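Taurine:2-oxoglutarate aminotransferase (Bifidobacterium kashiwanohense PV20-2, PDB 6JIX) probably transfers the amino group of taurine to 2-oxoglutarate, working as a transaminase with pyridoxal 5'-phosphate as its cofactor. Local coordinates at residues Asp70-Gln75 with Cys321-Ala326; Arg128-Arg133 with Gly246-Cys251; Gly233-Val238 with Gln268-Lys273; Gly259-Met264 with Gly368-Leu373; Pro274-Phe279 with Gly291-Ser296. All coordinates share one frame; numbering follows the deposited sequence.

Contacts 4 and 5 are buried near the cofactor and rely on hydrogen bonds: contact 5 through regular backbone pairing of two sheet strands, contact 4 through an arginine and a turn. Contacts 1 and 3 are partly buried; contact 1 is van der Waals packing between two helices, with no hydrogen bond across it, whereas contact 3 adds a carboxylate-to-backbone bond to a methionine-aromatic pair. Contact 2, at the surface, joins a helix end to a strand start. Chemistry thus follows position in the fold. Strands 248-252 and 276-279, neighbours in one sheet, link contacts 2 and 5. Met249 of contact 2 packs on the helix of contact 3, whose Asn269 bonds Thr261 of contact 4.

Contact 1: residues Asp70-Gln75 with Cys321-Ala326; sequences DAIKEQ and CAAGVA
Ala322 packs against Gln75 across the two helices: its CB lies 3.5 Å from CG of Gln75 and touches CB of the same residue. The glutamine CG stands anti to its own backbone N (chi1 -164°), and the bend that follows at chi2 folds the amide back, leaving OE1 3.9 Å from the Ala322 methyl. The polar end is not spent on this helix, since NE2 donates to the backbone O of Met79. The carbonyl of Ala322 has apolar company too, Ala71 CB resting 3.9 Å from Ala322 O.

One residue on, Ala323 presents its methyl to the flank of Ile72, with CB 3.7 Å from Ile72 CG1 and only slightly farther from CD1. The two CA atoms are 5.5 Å apart here, the nearest backbone approach between the segments. A turn beyond Ala322, Ala326 meets Ala71 methyl to methyl, CB to CB 3.5 Å. No hydrogen bond crosses the interface; the union is van der Waals packing, and small side chains let the axes pass within 8.2 Å while running roughly antiparallel, 145° apart.

The pair, from helix 66-78 and helix 318-333, is flanked on several sides. Val325 turns to Arg93 and Leu94 of helix 89-102, whose Pro90 also meets Gln75. Ile72 and Ala323 both rest on Val288 in a loop, and Ile72 reaches Cys80 of the second subunit. On the side away from helix 318-333, Lys73 makes a salt bridge to Asp77 of the second subunit, so helix 66-78 lies between helix 318-333 and the partner chain.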
# COMPACT_ATOMS: atom_id res chain seq x y z
N ASP A 70 -18.90 -3.09 -13.79
CA ASP A 70 -19.58 -1.94 -14.38
C ASP A 70 -19.32 -0.68 -13.58
O ASP A 70 -19.10 0.39 -14.17
CB ASP A 70 -21.08 -2.22 -14.48
CG ASP A 70 -21.41 -3.28 -15.51
OD1 ASP A 70 -20.56 -3.56 -16.38
OD2 ASP A 70 -22.52 -3.83 -15.45
N ALA A 71 -19.36 -0.76 -12.25
CA ALA A 71 -19.10 0.42 -11.43
C ALA A 71 -17.71 0.97 -11.72
O ALA A 71 -17.50 2.19 -11.74
CB ALA A 71 -19.25 0.08 -9.95
N ILE A 72 -16.75 0.08 -11.97
CA ILE A 72 -15.39 0.50 -12.27
C ILE A 72 -15.37 1.29 -13.57
O ILE A 72 -14.81 2.39 -13.64
CB ILE A 72 -14.45 -0.72 -12.30
CG1 ILE A 72 -14.32 -1.30 -10.89
CG2 ILE A 72 -13.09 -0.33 -12.80
CD1 ILE A 72 -13.47 -2.54 -10.78
N LYS A 73 -16.02 0.76 -14.61
CA LYS A 73 -16.07 1.45 -15.90
C LYS A 73 -16.79 2.78 -15.80
O LYS A 73 -16.34 3.78 -16.36
CB LYS A 73 -16.72 0.55 -16.95
CG LYS A 73 -16.12 -0.83 -17.01
CD LYS A 73 -16.20 -1.43 -18.39
CE LYS A 73 -17.47 -2.22 -18.58
NZ LYS A 73 -17.61 -2.68 -19.99
N GLU A 74 -17.90 2.82 -15.07
CA GLU A 74 -18.62 4.09 -14.93
C GLU A 74 -17.76 5.12 -14.21
O GLU A 74 -17.73 6.29 -14.59
CB GLU A 74 -19.95 3.87 -14.20
CG GLU A 74 -21.08 3.39 -15.14
CD GLU A 74 -22.05 2.39 -14.47
OE1 GLU A 74 -22.18 2.41 -13.22
OE2 GLU A 74 -22.67 1.59 -15.20
N GLN A 75 -17.05 4.70 -13.16
CA GLN A 75 -16.19 5.64 -12.46
C GLN A 75 -15.03 6.08 -13.35
O GLN A 75 -14.63 7.25 -13.33
CB GLN A 75 -15.68 5.03 -11.16
CG GLN A 75 -15.12 6.07 -10.21
CD GLN A 75 -16.07 7.24 -10.05
OE1 GLN A 75 -17.27 7.05 -9.87
NE2 GLN A 75 -15.54 8.46 -10.11
N CYS A 321 -12.85 3.19 -4.50
CA CYS A 321 -14.06 3.34 -3.69
C CYS A 321 -15.31 3.02 -4.49
O CYS A 321 -16.23 2.37 -3.96
CB CYS A 321 -14.14 4.76 -3.14
SG CYS A 321 -13.06 5.01 -1.74
N ALA A 322 -15.38 3.47 -5.75
CA ALA A 322 -16.53 3.12 -6.59
C ALA A 322 -16.69 1.61 -6.67
O ALA A 322 -17.81 1.09 -6.52
CB ALA A 322 -16.38 3.73 -7.99
N ALA A 323 -15.59 0.89 -6.87
CA ALA A 323 -15.69 -0.57 -6.84
C ALA A 323 -16.18 -1.06 -5.49
O ALA A 323 -16.99 -1.99 -5.42
CB ALA A 323 -14.34 -1.19 -7.19
N GLY A 324 -15.73 -0.42 -4.40
CA GLY A 324 -16.20 -0.79 -3.06
C GLY A 324 -17.69 -0.60 -2.87
O GLY A 324 -18.39 -1.50 -2.41
N VAL A 325 -18.20 0.56 -3.26
CA VAL A 325 -19.63 0.80 -3.12
C VAL A 325 -20.42 -0.31 -3.80
O VAL A 325 -21.41 -0.83 -3.26
CB VAL A 325 -19.99 2.20 -3.67
CG1 VAL A 325 -21.48 2.34 -3.86
CG2 VAL A 325 -19.47 3.29 -2.75
N ALA A 326 -19.99 -0.71 -5.00
CA ALA A 326 -20.71 -1.75 -5.73
C ALA A 326 -20.61 -3.09 -5.01
O ALA A 326 -21.60 -3.83 -4.90
CB ALA A 326 -20.18 -1.85 -7.15

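Contact 2: residues Arg128-Arg133 with Gly246-Cys251; sequences RMVTGR and GILMIC
Thr131 closes helix 116-131 near Leu248, the residue that opens strand 248-252, and the nearest CA atoms of the two segments, those of Thr131 and Ile247, are 7.7 Å apart. Both backbones have just left a helix through a glycine with positive phi: Gly132 at 70° and Gly246 at 77°.

Among the side chains, Thr131 and Leu248 pass one another head to tail, bringing Thr131 CG2 3.7 Å from Leu248 CG. Val130 adds a looser touch, coming at Leu248 roughly perpendicular with CG1 4.2 Å from CD1. The threonine hydroxyl looks back to its own chain: Arg133 N donates to Thr131 OG1 at 3.2 Å in an ST turn, and OG1 also bonds to the backbone O of Ala127. Stretched out along its length, Arg133 lays one face of its guanidinium over Gly246 O, too poorly angled for a hydrogen bond, while Ile247 CG1 meets its edge 3.6 Å from NH1. That nitrogen instead bonds Val213 O and Tyr245 O.

Here the end of helix 116-131, packed on the seven-stranded sheet of the fold-type I domain, meets the start of strand 248-252, the strand that completes the beta-alpha-beta unit 213-219, 234-245, 248-252.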
# COMPACT_ATOMS: atom_id res chain seq x y z
N ARG A 128 -1.22 4.33 19.09
CA ARG A 128 -0.16 4.97 19.85
C ARG A 128 -0.47 6.46 20.08
O ARG A 128 -0.24 6.99 21.18
CB ARG A 128 1.19 4.79 19.15
CG ARG A 128 1.93 3.52 19.53
CD ARG A 128 2.83 3.04 18.40
NE ARG A 128 3.63 1.88 18.79
CZ ARG A 128 4.55 1.30 18.02
NH1 ARG A 128 4.80 1.77 16.80
NH2 ARG A 128 5.24 0.26 18.49
N MET A 129 -1.01 7.14 19.06
CA MET A 129 -1.36 8.55 19.19
C MET A 129 -2.53 8.75 20.15
O MET A 129 -2.51 9.65 21.00
CB MET A 129 -1.70 9.15 17.82
CG MET A 129 -0.51 9.76 17.05
SD MET A 129 -0.97 10.42 15.42
CE MET A 129 -0.63 9.02 14.36
N VAL A 130 -3.58 7.92 20.03
CA VAL A 130 -4.77 8.10 20.86
C VAL A 130 -4.45 7.81 22.33
O VAL A 130 -4.79 8.59 23.22
CB VAL A 130 -5.91 7.21 20.36
CG1 VAL A 130 -6.93 7.05 21.46
CG2 VAL A 130 -6.51 7.78 19.07
N THR A 131 -3.83 6.66 22.60
CA THR A 131 -3.57 6.28 23.99
C THR A 131 -2.32 6.94 24.55
O THR A 131 -2.15 6.98 25.77
CB THR A 131 -3.43 4.76 24.13
OG1 THR A 131 -2.27 4.32 23.42
CG2 THR A 131 -4.66 4.03 23.61
N GLY A 132 -1.42 7.42 23.70
CA GLY A 132 -0.15 7.90 24.20
C GLY A 132 0.79 6.83 24.71
O GLY A 132 1.80 7.16 25.34
N ARG A 133 0.48 5.56 24.49
CA ARG A 133 1.29 4.47 25.02
C ARG A 133 2.11 3.84 23.90
O ARG A 133 1.67 3.84 22.75
CB ARG A 133 0.41 3.40 25.68
CG ARG A 133 -0.67 3.93 26.61
CD ARG A 133 -1.65 2.83 26.96
NE ARG A 133 -2.56 3.25 28.00
CZ ARG A 133 -3.40 2.42 28.62
NH1 ARG A 133 -3.42 1.14 28.30
NH2 ARG A 133 -4.21 2.89 29.56
N GLY A 246 -7.53 -0.11 29.63
CA GLY A 246 -7.49 1.04 28.77
C GLY A 246 -6.76 0.82 27.47
O GLY A 246 -6.28 1.79 26.87
N ILE A 247 -6.62 -0.42 27.04
CA ILE A 247 -5.94 -0.80 25.80
C ILE A 247 -6.98 -0.87 24.69
O ILE A 247 -8.06 -1.47 24.87
CB ILE A 247 -5.26 -2.17 25.98
CG1 ILE A 247 -4.13 -2.10 27.01
CG2 ILE A 247 -4.84 -2.75 24.65
CD1 ILE A 247 -3.84 -3.46 27.67
N LEU A 248 -6.67 -0.30 23.53
CA LEU A 248 -7.56 -0.44 22.39
C LEU A 248 -7.45 -1.84 21.81
O LEU A 248 -6.36 -2.42 21.74
CB LEU A 248 -7.24 0.60 21.31
CG LEU A 248 -7.24 2.06 21.74
CD1 LEU A 248 -6.75 2.95 20.63
CD2 LEU A 248 -8.62 2.47 22.16
N MET A 249 -8.58 -2.39 21.40
CA MET A 249 -8.61 -3.67 20.70
C MET A 249 -8.76 -3.40 19.22
O MET A 249 -9.65 -2.65 18.80
CB MET A 249 -9.75 -4.54 21.19
CG MET A 249 -9.75 -5.92 20.61
SD MET A 249 -11.16 -6.85 21.25
CE MET A 249 -10.68 -8.52 20.84
N ILE A 250 -7.84 -3.94 18.43
CA ILE A 250 -7.87 -3.80 16.98
C ILE A 250 -8.03 -5.19 16.40
O ILE A 250 -7.12 -6.02 16.51
CB ILE A 250 -6.59 -3.14 16.44
CG1 ILE A 250 -6.25 -1.87 17.23
CG2 ILE A 250 -6.73 -2.88 14.95
CD1 ILE A 250 -4.93 -1.25 16.84
N CYS A 251 -9.15 -5.42 15.73
CA CYS A 251 -9.34 -6.67 15.01
C CYS A 251 -8.95 -6.49 13.56
O CYS A 251 -9.29 -5.49 12.93
CB CYS A 251 -10.79 -7.15 15.09
SG CYS A 251 -11.31 -7.65 16.72

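Contact 3: residues Gly233-Val238 with Gln268-Lys273; sequences GYMEGV and QNFDVK
Asp271 N donates to Glu236 OE2 over 2.9 Å in an almost straight bond (177°), approaching the oxygen on its anti side, 31° out of the carboxylate plane. The bond pins a loop to helix 234-245, the connecting helix of a beta-alpha-beta crossover in the large sheet domain. Its donor is the central residue of an inverse gamma turn, closed by a weak bond from Val272 N to Phe270 O.

A bend at chi2 (85°) swings the glutamate carboxylate toward the loop. There OE2 also lies at the edge of the Phe270 ring, near its plane and 3.5 Å from Phe270 CB. An alanine in place of Glu236 removes the carboxylate, which would probably leave Asp271 N without its acceptor and the turn freer to shift. The Asp271 carboxylate is directed elsewhere; its OD2 and Glu236 OE2 are 5.7 Å apart and not in contact.

Met235 comes over the ring face: CG stands 3.8 Å from the Phe270 centroid, almost on the ring normal, in a CH-pi contact, and SD lies higher above the same ring in a Met-aromatic contact. Beside this ring contact, Val272 CG1 rests 3.6 Å from the backbone O of Met235 and 3.8 Å from Glu236 CA.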
# COMPACT_ATOMS: atom_id res chain seq x y z
N GLY A 233 -15.31 -18.02 24.15
CA GLY A 233 -15.09 -17.04 25.20
C GLY A 233 -13.76 -16.30 25.19
O GLY A 233 -13.61 -15.33 25.94
N TYR A 234 -12.79 -16.75 24.39
CA TYR A 234 -11.46 -16.13 24.35
C TYR A 234 -11.51 -14.68 23.84
O TYR A 234 -10.98 -13.78 24.49
CB TYR A 234 -10.53 -16.97 23.50
CG TYR A 234 -9.10 -16.50 23.42
CD1 TYR A 234 -8.26 -16.52 24.54
CD2 TYR A 234 -8.56 -16.06 22.21
CE1 TYR A 234 -6.93 -16.11 24.45
CE2 TYR A 234 -7.24 -15.66 22.12
CZ TYR A 234 -6.43 -15.68 23.23
OH TYR A 234 -5.13 -15.27 23.11
N MET A 235 -12.12 -14.45 22.68
CA MET A 235 -12.17 -13.10 22.13
C MET A 235 -12.88 -12.15 23.08
O MET A 235 -12.50 -10.97 23.20
CB MET A 235 -12.86 -13.07 20.76
CG MET A 235 -12.12 -13.73 19.63
SD MET A 235 -10.37 -13.33 19.57
CE MET A 235 -10.28 -11.87 18.53
N GLU A 236 -13.92 -12.63 23.76
CA GLU A 236 -14.63 -11.77 24.70
C GLU A 236 -13.75 -11.42 25.88
O GLU A 236 -13.78 -10.29 26.38
CB GLU A 236 -15.91 -12.46 25.19
CG GLU A 236 -17.05 -12.46 24.17
CD GLU A 236 -16.95 -13.61 23.18
OE1 GLU A 236 -15.99 -14.40 23.25
OE2 GLU A 236 -17.86 -13.70 22.31
N GLY A 237 -12.92 -12.37 26.32
CA GLY A 237 -12.03 -12.10 27.44
C GLY A 237 -10.93 -11.13 27.08
O GLY A 237 -10.53 -10.29 27.90
N VAL A 238 -10.40 -11.24 25.86
CA VAL A 238 -9.44 -10.25 25.39
C VAL A 238 -10.06 -8.86 25.42
O VAL A 238 -9.46 -7.90 25.92
CB VAL A 238 -8.95 -10.61 23.98
CG1 VAL A 238 -7.99 -9.51 23.46
CG2 VAL A 238 -8.26 -11.97 24.01
N GLN A 268 -18.05 -9.84 14.27
CA GLN A 268 -19.47 -9.86 14.59
C GLN A 268 -19.96 -11.25 15.01
O GLN A 268 -21.12 -11.38 15.40
CB GLN A 268 -20.30 -9.36 13.40
CG GLN A 268 -20.38 -7.85 13.32
CD GLN A 268 -20.67 -7.36 11.90
OE1 GLN A 268 -20.65 -8.15 10.95
NE2 GLN A 268 -20.92 -6.06 11.75
N ASN A 269 -19.11 -12.29 14.94
CA ASN A 269 -19.50 -13.59 15.46
C ASN A 269 -19.26 -13.69 16.95
O ASN A 269 -19.53 -14.74 17.54
CB ASN A 269 -18.69 -14.71 14.81
CG ASN A 269 -18.99 -14.87 13.35
OD1 ASN A 269 -19.98 -15.49 12.98
ND2 ASN A 269 -18.12 -14.33 12.51
N PHE A 270 -18.83 -12.60 17.58
CA PHE A 270 -18.40 -12.60 18.96
C PHE A 270 -19.04 -11.40 19.64
O PHE A 270 -19.46 -10.44 18.98
CB PHE A 270 -16.87 -12.49 19.14
CG PHE A 270 -16.06 -13.52 18.38
CD1 PHE A 270 -15.98 -14.84 18.81
CD2 PHE A 270 -15.31 -13.15 17.27
CE1 PHE A 270 -15.20 -15.77 18.13
CE2 PHE A 270 -14.52 -14.08 16.58
CZ PHE A 270 -14.47 -15.39 17.02
N ASP A 271 -19.10 -11.46 20.96
CA ASP A 271 -19.72 -10.40 21.75
C ASP A 271 -18.71 -9.31 22.09
O ASP A 271 -18.41 -9.03 23.25
CB ASP A 271 -20.37 -11.00 22.99
CG ASP A 271 -21.19 -10.00 23.77
OD1 ASP A 271 -21.30 -8.84 23.32
OD2 ASP A 271 -21.71 -10.37 24.84
N VAL A 272 -18.16 -8.69 21.04
CA VAL A 272 -17.14 -7.65 21.18
C VAL A 272 -17.36 -6.57 20.13
O VAL A 272 -17.70 -6.88 18.99
CB VAL A 272 -15.72 -8.21 21.02
CG1 VAL A 272 -15.50 -9.44 21.87
CG2 VAL A 272 -15.49 -8.52 19.56
N LYS A 273 -17.16 -5.32 20.51
CA LYS A 273 -17.00 -4.24 19.53
C LYS A 273 -15.55 -3.74 19.62
O LYS A 273 -15.17 -3.12 20.63
CB LYS A 273 -18.00 -3.10 19.76

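Contact 4: residues Gly259-Met264 with Gly368-Leu373; sequences GRTGKM and GLFSAL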
# COMPACT_ATOMS: atom_id res chain seq x y z
N GLY A 259 -18.31 -11.11 4.63
CA GLY A 259 -19.10 -12.30 4.41
C GLY A 259 -18.36 -13.61 4.53
O GLY A 259 -19.00 -14.67 4.51
N ARG A 260 -17.03 -13.56 4.63
CA ARG A 260 -16.22 -14.77 4.66
C ARG A 260 -16.74 -15.80 5.67
O ARG A 260 -16.77 -17.01 5.38
CB ARG A 260 -14.77 -14.39 4.97
CG ARG A 260 -13.81 -15.56 4.89
CD ARG A 260 -14.23 -16.47 3.77
NE ARG A 260 -14.00 -15.84 2.48
CZ ARG A 260 -14.02 -16.50 1.34
NH1 ARG A 260 -14.26 -17.80 1.35
NH2 ARG A 260 -13.79 -15.86 0.20
N THR A 261 -17.18 -15.34 6.84
CA THR A 261 -17.57 -16.21 7.95
C THR A 261 -19.08 -16.34 8.12
O THR A 261 -19.52 -16.97 9.09
CB THR A 261 -16.97 -15.69 9.27
OG1 THR A 261 -17.65 -14.49 9.68
CG2 THR A 261 -15.44 -15.44 9.11
N GLY A 262 -19.87 -15.72 7.25
CA GLY A 262 -21.31 -15.68 7.39
C GLY A 262 -21.85 -14.41 8.02
O GLY A 262 -23.07 -14.20 8.01
N LYS A 263 -20.98 -13.55 8.53
CA LYS A 263 -21.34 -12.23 9.02
C LYS A 263 -20.54 -11.21 8.22
O LYS A 263 -19.54 -11.54 7.58
CB LYS A 263 -21.05 -12.11 10.53
CG LYS A 263 -22.09 -12.78 11.44
CD LYS A 263 -22.93 -11.72 12.18
CE LYS A 263 -23.96 -12.35 13.10
NZ LYS A 263 -23.48 -13.69 13.49
N MET A 264 -21.00 -9.95 8.21
CA MET A 264 -20.27 -8.96 7.42
C MET A 264 -18.82 -8.83 7.89
O MET A 264 -17.90 -8.80 7.08
CB MET A 264 -20.99 -7.61 7.44
CG MET A 264 -20.41 -6.62 6.42
SD MET A 264 -20.90 -6.89 4.67
CE MET A 264 -22.40 -7.85 4.88
N GLY A 368 -18.79 -20.28 8.06
CA GLY A 368 -19.17 -19.76 6.75
C GLY A 368 -18.44 -20.51 5.65
O GLY A 368 -18.44 -21.75 5.58
N LEU A 369 -17.83 -19.77 4.75
CA LEU A 369 -16.97 -20.36 3.74
C LEU A 369 -15.50 -20.08 4.07
O LEU A 369 -14.68 -19.82 3.19
CB LEU A 369 -17.36 -19.86 2.35
CG LEU A 369 -18.73 -20.40 1.90
CD1 LEU A 369 -19.23 -19.72 0.64
CD2 LEU A 369 -18.66 -21.90 1.70
N PHE A 370 -15.17 -20.14 5.36
CA PHE A 370 -13.83 -19.91 5.92
C PHE A 370 -13.42 -21.20 6.65
O PHE A 370 -13.85 -21.44 7.79
CB PHE A 370 -13.86 -18.70 6.86
CG PHE A 370 -12.52 -18.04 7.06
CD1 PHE A 370 -11.60 -17.95 6.02
CD2 PHE A 370 -12.20 -17.47 8.29
CE1 PHE A 370 -10.36 -17.31 6.22
CE2 PHE A 370 -10.97 -16.83 8.49
CZ PHE A 370 -10.05 -16.76 7.45
N SER A 371 -12.57 -22.01 6.03
CA SER A 371 -12.39 -23.38 6.50
C SER A 371 -10.98 -23.86 6.19
O SER A 371 -10.32 -23.35 5.29
CB SER A 371 -13.41 -24.32 5.85
OG SER A 371 -12.94 -24.78 4.59
N ALA A 372 -10.55 -24.88 6.95
CA ALA A 372 -9.23 -25.46 6.78
C ALA A 372 -9.19 -26.87 7.38
O ALA A 372 -9.92 -27.19 8.32
CB ALA A 372 -8.14 -24.59 7.42
N LEU A 373 -8.30 -27.69 6.83
CA LEU A 373 -8.01 -29.02 7.35
C LEU A 373 -6.59 -29.06 7.90
O LEU A 373 -5.65 -28.57 7.25
CB LEU A 373 -8.18 -30.07 6.27
CG LEU A 373 -9.57 -30.17 5.63
CD1 LEU A 373 -9.59 -31.28 4.58
CD2 LEU A 373 -10.67 -30.37 6.68
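Arg260 reaches Phe370 and Leu369 with successive atoms of one bent side chain. From CB the chain heads to CG, which stands anti to the backbone N (chi1 -174°) and thereby comes 3.4 Å from Phe370 CD1, meeting the ring obliquely. Bends at chi2 and chi3 then carry the chain off the ring toward the Leu369 carbonyl: CD lies 3.4 Å from Leu369 O and 3.8 Å from Phe370 CD1. NE leads on to a guanidinium whose plane is inclined 55° to the phenylalanine ring. At the tip, NH1 donates to Leu369 O at 2.8 Å; the acceptor lies in the guanidinium plane, although the nitrogen sits above the carbonyl plane. NH1 also bonds Pro420 O, while NH2 donates to Asn60 OD1, so three carbonyl or amide oxygens hold this buried group.

The setting is a type I beta turn, Gly259 to Gly262, docked where strand 370-376 begins, next to its hairpin partner 361-367 in a three-stranded antiparallel sheet. Phe370 lies about 7 Å from bound pyridoxal phosphate, side chain to nearest atom. The turn backbone joins in, Leu369 N donating to Arg260 O at 3.0 Å. Gly368 lies against the turn, where a CB would collide with the carbonyl carbon of Thr261.

Thr261 runs beside Phe370 in the same direction, its CG2 3.9 Å from CD2. Its OG1 serves another partner, Asn269 ND2, farther along the connection to strand 276-279.

Contact 5: residues Pro274-Phe279 with Gly291-Ser296; sequences PDMFTF and GGVVVS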
# COMPACT_ATOMS: atom_id res chain seq x y z
N PRO A 274 -14.70 -4.02 18.63
CA PRO A 274 -13.32 -3.54 18.68
C PRO A 274 -13.23 -2.03 18.51
O PRO A 274 -14.06 -1.41 17.83
CB PRO A 274 -12.66 -4.26 17.50
CG PRO A 274 -13.80 -4.52 16.54
CD PRO A 274 -14.98 -4.81 17.42
N ASP A 275 -12.21 -1.43 19.12
CA ASP A 275 -12.05 0.01 18.99
C ASP A 275 -11.72 0.41 17.56
O ASP A 275 -12.09 1.51 17.12
CB ASP A 275 -10.98 0.50 19.95
CG ASP A 275 -11.38 0.31 21.37
OD1 ASP A 275 -12.03 1.25 21.91
OD2 ASP A 275 -11.07 -0.77 21.93
N MET A 276 -11.08 -0.49 16.83
CA MET A 276 -10.72 -0.28 15.44
C MET A 276 -10.70 -1.64 14.78
O MET A 276 -10.52 -2.66 15.44
CB MET A 276 -9.34 0.38 15.30
CG MET A 276 -9.35 1.88 15.53
SD MET A 276 -7.72 2.60 15.32
CE MET A 276 -6.85 1.98 16.78
N PHE A 277 -10.97 -1.67 13.48
CA PHE A 277 -10.69 -2.90 12.77
C PHE A 277 -10.25 -2.54 11.36
O PHE A 277 -10.63 -1.49 10.82
CB PHE A 277 -11.87 -3.88 12.77
CG PHE A 277 -13.12 -3.36 12.14
CD1 PHE A 277 -14.00 -2.56 12.85
CD2 PHE A 277 -13.45 -3.70 10.82
CE1 PHE A 277 -15.17 -2.08 12.25
CE2 PHE A 277 -14.61 -3.23 10.22
CZ PHE A 277 -15.47 -2.42 10.93
N THR A 278 -9.43 -3.41 10.79
CA THR A 278 -8.78 -3.17 9.52
C THR A 278 -9.31 -4.17 8.49
O THR A 278 -9.71 -5.29 8.83
CB THR A 278 -7.28 -3.30 9.66
OG1 THR A 278 -6.99 -4.60 10.18
CG2 THR A 278 -6.72 -2.23 10.61
N PHE A 279 -9.29 -3.75 7.24
CA PHE A 279 -9.89 -4.49 6.15
C PHE A 279 -9.11 -4.17 4.89
O PHE A 279 -8.43 -3.15 4.81
CB PHE A 279 -11.38 -4.14 5.96
CG PHE A 279 -11.62 -2.70 5.56
CD1 PHE A 279 -11.86 -1.70 6.51
CD2 PHE A 279 -11.58 -2.34 4.23
CE1 PHE A 279 -12.06 -0.39 6.12
CE2 PHE A 279 -11.78 -1.02 3.85
CZ PHE A 279 -12.02 -0.05 4.79
N GLY A 291 -8.02 -0.68 1.08
CA GLY A 291 -8.04 -1.16 2.44
C GLY A 291 -8.49 -0.04 3.35
O GLY A 291 -8.83 1.05 2.85
N GLY A 292 -8.47 -0.24 4.66
CA GLY A 292 -8.86 0.85 5.53
C GLY A 292 -8.87 0.48 7.00
O GLY A 292 -8.57 -0.67 7.39
N VAL A 293 -9.18 1.49 7.81
CA VAL A 293 -9.36 1.37 9.25
C VAL A 293 -10.70 2.00 9.58
O VAL A 293 -10.95 3.16 9.23
CB VAL A 293 -8.24 2.08 10.05
CG1 VAL A 293 -8.30 1.66 11.51
CG2 VAL A 293 -6.87 1.80 9.46
N VAL A 294 -11.57 1.24 10.22
CA VAL A 294 -12.80 1.78 10.78
C VAL A 294 -12.54 2.13 12.24
O VAL A 294 -12.05 1.29 13.02
CB VAL A 294 -13.95 0.77 10.66
CG1 VAL A 294 -15.25 1.43 11.05
CG2 VAL A 294 -13.97 0.18 9.26
N VAL A 295 -12.84 3.37 12.61
CA VAL A 295 -12.49 3.84 13.94
C VAL A 295 -13.76 4.21 14.69
O VAL A 295 -14.75 4.65 14.10
CB VAL A 295 -11.49 5.03 13.89
CG1 VAL A 295 -10.30 4.69 13.00
CG2 VAL A 295 -12.16 6.30 13.41
N SER A 296 -13.73 4.01 16.00
CA SER A 296 -14.81 4.32 16.91
C SER A 296 -15.08 5.83 16.97
O SER A 296 -14.27 6.66 16.53
CB SER A 296 -14.45 3.83 18.30
OG SER A 296 -13.34 4.59 18.75
O HOH W 1 -13.14 3.61 21.41
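Phe277 and Phe279 each lay one ring face on the opposing strand. Over the Phe277 ring stands Val294, whose CB is 3.8 Å from the centroid and 25° off the normal, while its CG2 comes 3.4 Å from Phe277 CZ. Tyr107 meets the same ring edge-to-face, and Trp267 and Phe265 meet it at steep angles. The Phe279 ring lies over Gly292, with CA 3.7 Å from the centroid in a second CH-pi contact; a CB on Gly292 would run into Phe279 CZ. Both phenylalanines hold CG between the backbone N and the carbonyl carbon (chi1 61° and 64°), which folds the rings over their neighbours. With an alanine instead of Phe279 the ring is gone, and a gap would probably open between Gly292 and Val110 and Phe112 on strand 107-113.

These are two antiparallel strands of a beta hairpin within the seven-stranded sheet of the fold-type I domain. Phe277 with Val294 and Phe279 with Gly292 are its hydrogen-bonded pairs, Val294 N reaching Phe277 O at 2.9 Å.

On the other sheet face Met276 lies beside Val295, its SD 4.0 Å from Val293 CG1. Thr278 sits beside Val293 and hydrogen-bonds through OG1 to Asn120 OD1 of the cofactor pocket. At the open end Ser296 N donates to Asp275 O at 3.2 Å. One water bridges the side chains, 2.7 Å from Asp275 OD1 and 2.8 Å from Ser296 OG. Asp275 OD2 forms a salt bridge with Arg239, and Ser296 OG N-caps the next helix at Ile299 N.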